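Local structure of peptidoglycan glycosyltransferase (Burkholderia ambifaria, 5UY7) at residues S278-L281 and R285-P288; G319-S324 and R435-T440. The protein belongs to the penicillin-binding proteins and has a domain of the beta-lactamase clan, in which helices pack beside an antiparallel sheet. One frame throughout, in Å; residues are numbered along the deposited sequence.

Overall arrangement
Both contacts lie in the helical part of one domain of the beta-lactamase clan, on the same side of the chain's centre, with their own centres about 13 Å apart. Interaction 1 comes first and is local, folding the loop that follows helix 273-282 back onto that helix. Interaction 2 opens later and is long-range, bringing helix 317-323 against helix 428-442 across more than a hundred residues. They meet at M437, whose CE lies 3.7 Å from CB of P288 and also packs on CD1 of L281. One methionine of helix 428-442 thus joins the loop of interaction 1 to the helix pair of interaction 2, so that the two contacts share one apolar junction.

Interaction 1 (S278-L281 and R285-P288); sequences SLAL and RVTP. With SO4 (sulfate ion), chain C.
The carbonyl oxygen of A280 receives two backbone N-H groups from the returning chain. N of R285 lies 2.9 Å from O of A280, almost in line with the carbonyl bond although its own N-H is bent to 136°. The next amide, N of V286, adds a weak bond at 3.4 Å to O of A280. The small CB of A280 rests 3.8 Å from CG2 of V286. L281 sends its CB away from the loop, but chi1 (-66°, CG anti to the carbonyl carbon) and chi2 (169°) together bring CD2 back. This methyl lies over the V286-P288 backbone, CD2 of L281 being 3.5 Å from O of V286 and 3.7 Å from CD of P288, with CG2 of V286 beside it. A water donates to both O of L281 and O of V286, the latter at 2.7 Å, bridging helix end and loop. T287, turned from the helix, uses OG1 to donate to O4 of a sulfate ion at 2.7 Å; the sulfate, probably from the crystallisation liquor, also takes a bond from N of N289. R285 leads outward to a salt bridge with E340 of helix 338-347, which also packs its M341 and M344 on L279. On the other flank helix 428-442 covers L281 and P288, the proline being tied by a backbone bond to G318, at the start of helix 317-323.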
ATOM      1  N   SER A 278     -10.243  -6.210  -0.326  1.00 14.87           N
ATOM      2  CA  SER A 278     -10.983  -5.530  -1.388  1.00 15.00           C
ATOM      3  C   SER A 278     -11.621  -6.528  -2.347  1.00 14.96           C
ATOM      4  O   SER A 278     -12.800  -6.405  -2.701  1.00 15.84           O
ATOM      5  CB  SER A 278     -10.065  -4.586  -2.168  1.00 15.10           C
ATOM      6  OG  SER A 278      -9.646  -3.486  -1.382  1.00 15.43           O
ATOM      7  N   LEU A 279     -10.848  -7.519  -2.794  1.00 13.36           N
ATOM      8  CA  LEU A 279     -11.389  -8.451  -3.778  1.00 13.62           C
ATOM      9  C   LEU A 279     -12.516  -9.292  -3.190  1.00 16.37           C
ATOM     10  O   LEU A 279     -13.543  -9.493  -3.844  1.00 16.93           O
ATOM     11  CB  LEU A 279     -10.275  -9.352  -4.324  1.00 15.83           C
ATOM     12  CG  LEU A 279     -10.719 -10.313  -5.427  1.00 17.15           C
ATOM     13  CD1 LEU A 279     -11.252  -9.566  -6.649  1.00 18.64           C
ATOM     14  CD2 LEU A 279      -9.556 -11.230  -5.800  1.00 18.08           C
ATOM     15  N   ALA A 280     -12.352  -9.786  -1.957  1.00 15.18           N
ATOM     16  CA  ALA A 280     -13.413 -10.597  -1.356  1.00 14.64           C
ATOM     17  C   ALA A 280     -14.691  -9.788  -1.155  1.00 17.28           C
ATOM     18  O   ALA A 280     -15.802 -10.311  -1.328  1.00 18.28           O
ATOM     19  CB  ALA A 280     -12.929 -11.188  -0.030  1.00 15.85           C
ATOM     20  N   LEU A 281     -14.562  -8.513  -0.782  1.00 15.20           N
ATOM     21  CA  LEU A 281     -15.738  -7.642  -0.739  1.00 16.93           C
ATOM     22  C   LEU A 281     -16.353  -7.481  -2.125  1.00 18.27           C
ATOM     23  O   LEU A 281     -17.575  -7.595  -2.297  1.00 19.67           O
ATOM     24  CB  LEU A 281     -15.356  -6.266  -0.180  1.00 14.93           C
ATOM     25  CG  LEU A 281     -14.909  -6.255   1.282  1.00 16.11           C
ATOM     26  CD1 LEU A 281     -14.309  -4.890   1.626  1.00 16.86           C
ATOM     27  CD2 LEU A 281     -16.120  -6.541   2.173  1.00 17.51           C
ATOM     28  N   ARG A 285     -17.981 -12.186  -1.463  1.00 18.95           N
ATOM     29  CA  ARG A 285     -17.697 -13.357  -0.632  1.00 17.32           C
ATOM     30  C   ARG A 285     -17.815 -13.038   0.854  1.00 18.23           C
ATOM     31  O   ARG A 285     -18.199 -13.907   1.650  1.00 22.11           O
ATOM     32  CB  ARG A 285     -16.294 -13.900  -0.929  1.00 18.79           C
ATOM     33  CG  ARG A 285     -16.054 -14.259  -2.388  1.00 20.49           C
ATOM     34  CD  ARG A 285     -16.820 -15.519  -2.823  1.00 21.86           C
ATOM     35  NE  ARG A 285     -17.062 -15.451  -4.261  1.00 22.73           N
ATOM     36  CZ  ARG A 285     -16.141 -15.730  -5.176  1.00 25.33           C
ATOM     37  NH1 ARG A 285     -14.943 -16.148  -4.796  1.00 21.32           N
ATOM     38  NH2 ARG A 285     -16.411 -15.589  -6.466  1.00 25.69           N
ATOM     39  N   VAL A 286     -17.468 -11.816   1.242  1.00 19.50           N
ATOM     40  CA  VAL A 286     -17.589 -11.346   2.613  1.00 17.41           C
ATOM     41  C   VAL A 286     -18.150  -9.934   2.567  1.00 20.22           C
ATOM     42  O   VAL A 286     -18.187  -9.287   1.518  1.00 18.34           O
ATOM     43  CB  VAL A 286     -16.247 -11.338   3.378  1.00 16.89           C
ATOM     44  CG1 VAL A 286     -15.586 -12.707   3.352  1.00 20.32           C
ATOM     45  CG2 VAL A 286     -15.300 -10.293   2.787  1.00 17.79           C
ATOM     46  N   THR A 287     -18.564  -9.454   3.734  1.00 20.81           N
ATOM     47  CA  THR A 287     -18.951  -8.063   3.938  1.00 20.30           C
ATOM     48  C   THR A 287     -18.049  -7.493   5.022  1.00 17.92           C
ATOM     49  O   THR A 287     -17.343  -8.260   5.694  1.00 19.19           O
ATOM     50  CB  THR A 287     -20.410  -7.962   4.360  1.00 23.94           C
ATOM     51  OG1 THR A 287     -20.564  -8.616   5.627  1.00 24.96           O
ATOM     52  CG2 THR A 287     -21.310  -8.597   3.314  1.00 26.45           C
ATOM     53  N   PRO A 288     -18.050  -6.178   5.256  1.00 17.61           N
ATOM     54  CA  PRO A 288     -17.146  -5.642   6.285  1.00 16.55           C
ATOM     55  C   PRO A 288     -17.381  -6.214   7.670  1.00 17.72           C
ATOM     56  O   PRO A 288     -16.436  -6.283   8.468  1.00 18.81           O
ATOM     57  CB  PRO A 288     -17.426  -4.134   6.241  1.00 18.04           C
ATOM     58  CG  PRO A 288     -17.878  -3.885   4.830  1.00 18.76           C
ATOM     59  CD  PRO A 288     -18.696  -5.098   4.482  1.00 23.17           C
TER
HETATM   60  S   SO4 C 702     -22.587  -6.133   6.938  1.00 42.89           S
HETATM   61  O1  SO4 C 702     -23.309  -5.629   5.774  1.00 54.08           O
HETATM   62  O2  SO4 C 702     -23.171  -5.592   8.164  1.00 44.71           O
HETATM   63  O3  SO4 C 702     -21.190  -5.711   6.853  1.00 46.74           O
HETATM   64  O4  SO4 C 702     -22.672  -7.592   6.963  1.00 47.07           O
HETATM   65  O   HOH W   1     -19.304  -7.299  -0.001  1.00 23.49           O

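Interaction 2 (G319-S324 and R435-T440); sequences GVIQKS and RTMLET
Residues 319-323 of helix 317-323 come against residues 435-440 of helix 428-442 with I321 facing M437, their CA atoms 6.4 Å apart, and Q322 facing T440, where CA to CA is 5.5 Å. I321 and M437 both set CB toward the other helix, but the extended, unbranched M437 chain then runs away from it, and the two side chains cross at about a right angle. The beta-branch of isoleucine puts CG2 of I321, anti to its backbone N, 4.0 Å from CB of M437 and close to O of M437, while CG1 of I321 approaches SD of M437. Helix 317-323 finishes in a Schellman motif, S324 taking a positive phi of 57°. In penicillin-binding proteins a serine so placed, followed in sequence by serine and asparagine and with OG bonded to NZ of K461, is consistent with an SxN motif; O of S324 also bonds NZ of K273, the probable lysine of SxxK. I321 packs on K273 and V277 of helix 273-282. In the second pair, OG1 of T440 sits 3.3 Å from CB of Q322. Donating to O of M437 at 2.7 Å, on a carbonyl lone pair, occupies the hydroxyl proton of T440 and fixes OG1 between backbone N and carbonyl carbon (chi1 72°), against CB of Q322. Q322, extended beyond CG, carries its amide far enough for NE2 to donate at 2.9 Å to a water that in turn donates to O of T440.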
ATOM      1  N   GLY A 319     -11.714  -5.765  11.108  1.00 17.48           N
ATOM      2  CA  GLY A 319     -10.720  -6.046  12.134  1.00 18.27           C
ATOM      3  C   GLY A 319      -9.507  -6.783  11.604  1.00 19.98           C
ATOM      4  O   GLY A 319      -8.400  -6.624  12.129  1.00 19.88           O
ATOM      5  N   VAL A 320      -9.689  -7.593  10.559  1.00 17.06           N
ATOM      6  CA  VAL A 320      -8.552  -8.278   9.947  1.00 16.49           C
ATOM      7  C   VAL A 320      -7.562  -7.269   9.381  1.00 17.77           C
ATOM      8  O   VAL A 320      -6.345  -7.442   9.499  1.00 18.59           O
ATOM      9  CB  VAL A 320      -9.036  -9.280   8.879  1.00 16.66           C
ATOM     10  CG1 VAL A 320      -7.880  -9.748   8.002  1.00 20.32           C
ATOM     11  CG2 VAL A 320      -9.706 -10.468   9.551  1.00 19.49           C
ATOM     12  N   ILE A 321      -8.066  -6.179   8.790  1.00 18.08           N
ATOM     13  CA  ILE A 321      -7.189  -5.110   8.324  1.00 18.65           C
ATOM     14  C   ILE A 321      -6.612  -4.339   9.504  1.00 19.13           C
ATOM     15  O   ILE A 321      -5.405  -4.082   9.564  1.00 17.52           O
ATOM     16  CB  ILE A 321      -7.947  -4.180   7.355  1.00 16.80           C
ATOM     17  CG1 ILE A 321      -8.289  -4.932   6.069  1.00 15.94           C
ATOM     18  CG2 ILE A 321      -7.117  -2.937   7.050  1.00 17.21           C
ATOM     19  CD1 ILE A 321      -7.055  -5.472   5.331  1.00 19.48           C
ATOM     20  N   GLN A 322      -7.467  -3.972  10.468  1.00 16.45           N
ATOM     21  CA  GLN A 322      -7.021  -3.224  11.644  1.00 16.67           C
ATOM     22  C   GLN A 322      -5.854  -3.904  12.358  1.00 17.57           C
ATOM     23  O   GLN A 322      -4.884  -3.243  12.754  1.00 18.15           O
ATOM     24  CB  GLN A 322      -8.203  -3.052  12.604  1.00 15.02           C
ATOM     25  CG  GLN A 322      -7.895  -2.280  13.872  1.00 17.83           C
ATOM     26  CD  GLN A 322      -8.964  -2.510  14.913  1.00 25.51           C
ATOM     27  OE1 GLN A 322      -9.454  -3.632  15.060  1.00 29.04           O
ATOM     28  NE2 GLN A 322      -9.355  -1.454  15.619  1.00 23.20           N
ATOM     29  N   LYS A 323      -5.937  -5.220  12.549  1.00 17.72           N
ATOM     30  CA  LYS A 323      -4.945  -5.970  13.314  1.00 16.23           C
ATOM     31  C   LYS A 323      -3.844  -6.564  12.446  1.00 17.53           C
ATOM     32  O   LYS A 323      -2.907  -7.175  12.984  1.00 20.77           O
ATOM     33  CB  LYS A 323      -5.644  -7.087  14.101  1.00 18.32           C
ATOM     34  CG  LYS A 323      -6.707  -6.580  15.086  1.00 20.30           C
ATOM     35  CD  LYS A 323      -6.102  -5.682  16.160  1.00 23.67           C
ATOM     36  CE  LYS A 323      -7.152  -5.302  17.197  1.00 23.05           C
ATOM     37  NZ  LYS A 323      -6.590  -4.410  18.243  1.00 24.14           N
ATOM     38  N   SER A 324      -3.934  -6.398  11.125  1.00 16.31           N
ATOM     39  CA  SER A 324      -2.933  -6.906  10.187  1.00 19.03           C
ATOM     40  C   SER A 324      -2.755  -8.415  10.340  1.00 16.42           C
ATOM     41  O   SER A 324      -1.641  -8.933  10.344  1.00 18.96           O
ATOM     42  CB  SER A 324      -1.594  -6.182  10.361  1.00 22.79           C
ATOM     43  OG  SER A 324      -0.787  -6.350   9.204  1.00 20.14           O
ATOM     44  N   ARG A 435     -11.300   2.047   2.431  1.00 14.23           N
ATOM     45  CA  ARG A 435     -10.712   3.278   2.961  1.00 13.01           C
ATOM     46  C   ARG A 435     -11.071   3.451   4.432  1.00 14.14           C
ATOM     47  O   ARG A 435     -10.221   3.861   5.238  1.00 13.95           O
ATOM     48  CB  ARG A 435     -11.163   4.490   2.145  1.00 14.53           C
ATOM     49  CG  ARG A 435     -10.509   4.565   0.746  1.00 13.46           C
ATOM     50  CD  ARG A 435     -10.585   5.966   0.129  1.00 13.13           C
ATOM     51  NE  ARG A 435     -11.941   6.490   0.033  1.00 15.68           N
ATOM     52  CZ  ARG A 435     -12.803   6.193  -0.935  1.00 19.46           C
ATOM     53  NH1 ARG A 435     -12.472   5.345  -1.900  1.00 16.52           N
ATOM     54  NH2 ARG A 435     -14.007   6.747  -0.934  1.00 21.37           N
ATOM     55  N   THR A 436     -12.322   3.131   4.801  1.00 13.72           N
ATOM     56  CA  THR A 436     -12.720   3.163   6.207  1.00 12.89           C
ATOM     57  C   THR A 436     -11.847   2.225   7.033  1.00 15.40           C
ATOM     58  O   THR A 436     -11.385   2.589   8.128  1.00 16.89           O
ATOM     59  CB  THR A 436     -14.210   2.808   6.329  1.00 17.47           C
ATOM     60  OG1 THR A 436     -14.988   3.811   5.656  1.00 17.37           O
ATOM     61  CG2 THR A 436     -14.665   2.711   7.802  1.00 19.39           C
ATOM     62  N   MET A 437     -11.581   1.020   6.514  1.00 14.97           N
ATOM     63  CA  MET A 437     -10.724   0.082   7.234  1.00 14.18           C
ATOM     64  C   MET A 437      -9.298   0.605   7.347  1.00 14.45           C
ATOM     65  O   MET A 437      -8.643   0.415   8.378  1.00 14.67           O
ATOM     66  CB  MET A 437     -10.742  -1.278   6.538  1.00 16.21           C
ATOM     67  CG  MET A 437     -12.125  -1.912   6.511  1.00 15.17           C
ATOM     68  SD  MET A 437     -12.042  -3.415   5.520  1.00 16.94           S
ATOM     69  CE  MET A 437     -13.768  -3.924   5.537  1.00 16.53           C
ATOM     70  N   LEU A 438      -8.798   1.258   6.299  1.00 13.65           N
ATOM     71  CA  LEU A 438      -7.421   1.757   6.346  1.00 13.32           C
ATOM     72  C   LEU A 438      -7.242   2.824   7.421  1.00 15.08           C
ATOM     73  O   LEU A 438      -6.151   2.949   7.987  1.00 16.05           O
ATOM     74  CB  LEU A 438      -7.008   2.316   4.985  1.00 13.28           C
ATOM     75  CG  LEU A 438      -6.782   1.300   3.862  1.00 13.82           C
ATOM     76  CD1 LEU A 438      -6.419   2.050   2.587  1.00 14.89           C
ATOM     77  CD2 LEU A 438      -5.690   0.275   4.207  1.00 16.07           C
ATOM     78  N   GLU A 439      -8.285   3.609   7.706  1.00 13.75           N
ATOM     79  CA  GLU A 439      -8.188   4.579   8.796  1.00 14.70           C
ATOM     80  C   GLU A 439      -7.965   3.894  10.136  1.00 16.49           C
ATOM     81  O   GLU A 439      -7.297   4.457  11.017  1.00 17.74           O
ATOM     82  CB  GLU A 439      -9.452   5.433   8.887  1.00 20.77           C
ATOM     83  CG  GLU A 439      -9.674   6.375   7.747  1.00 20.23           C
ATOM     84  CD  GLU A 439     -10.805   7.364   8.037  1.00 18.21           C
ATOM     85  OE1 GLU A 439     -10.692   8.141   9.007  1.00 21.80           O
ATOM     86  OE2 GLU A 439     -11.814   7.315   7.311  1.00 25.59           O
ATOM     87  N   THR A 440      -8.547   2.699  10.336  1.00 17.50           N
ATOM     88  CA  THR A 440      -8.403   2.048  11.637  1.00 14.80           C
ATOM     89  C   THR A 440      -6.973   1.592  11.887  1.00 17.01           C
ATOM     90  O   THR A 440      -6.602   1.368  13.046  1.00 19.04           O
ATOM     91  CB  THR A 440      -9.360   0.851  11.785  1.00 18.46           C
ATOM     92  OG1 THR A 440      -8.926  -0.254  10.972  1.00 18.06           O
ATOM     93  CG2 THR A 440     -10.800   1.251  11.420  1.00 20.94           C
TER
HETATM   94  O   HOH W   2      -8.333   1.169  15.156  1.00 22.18           O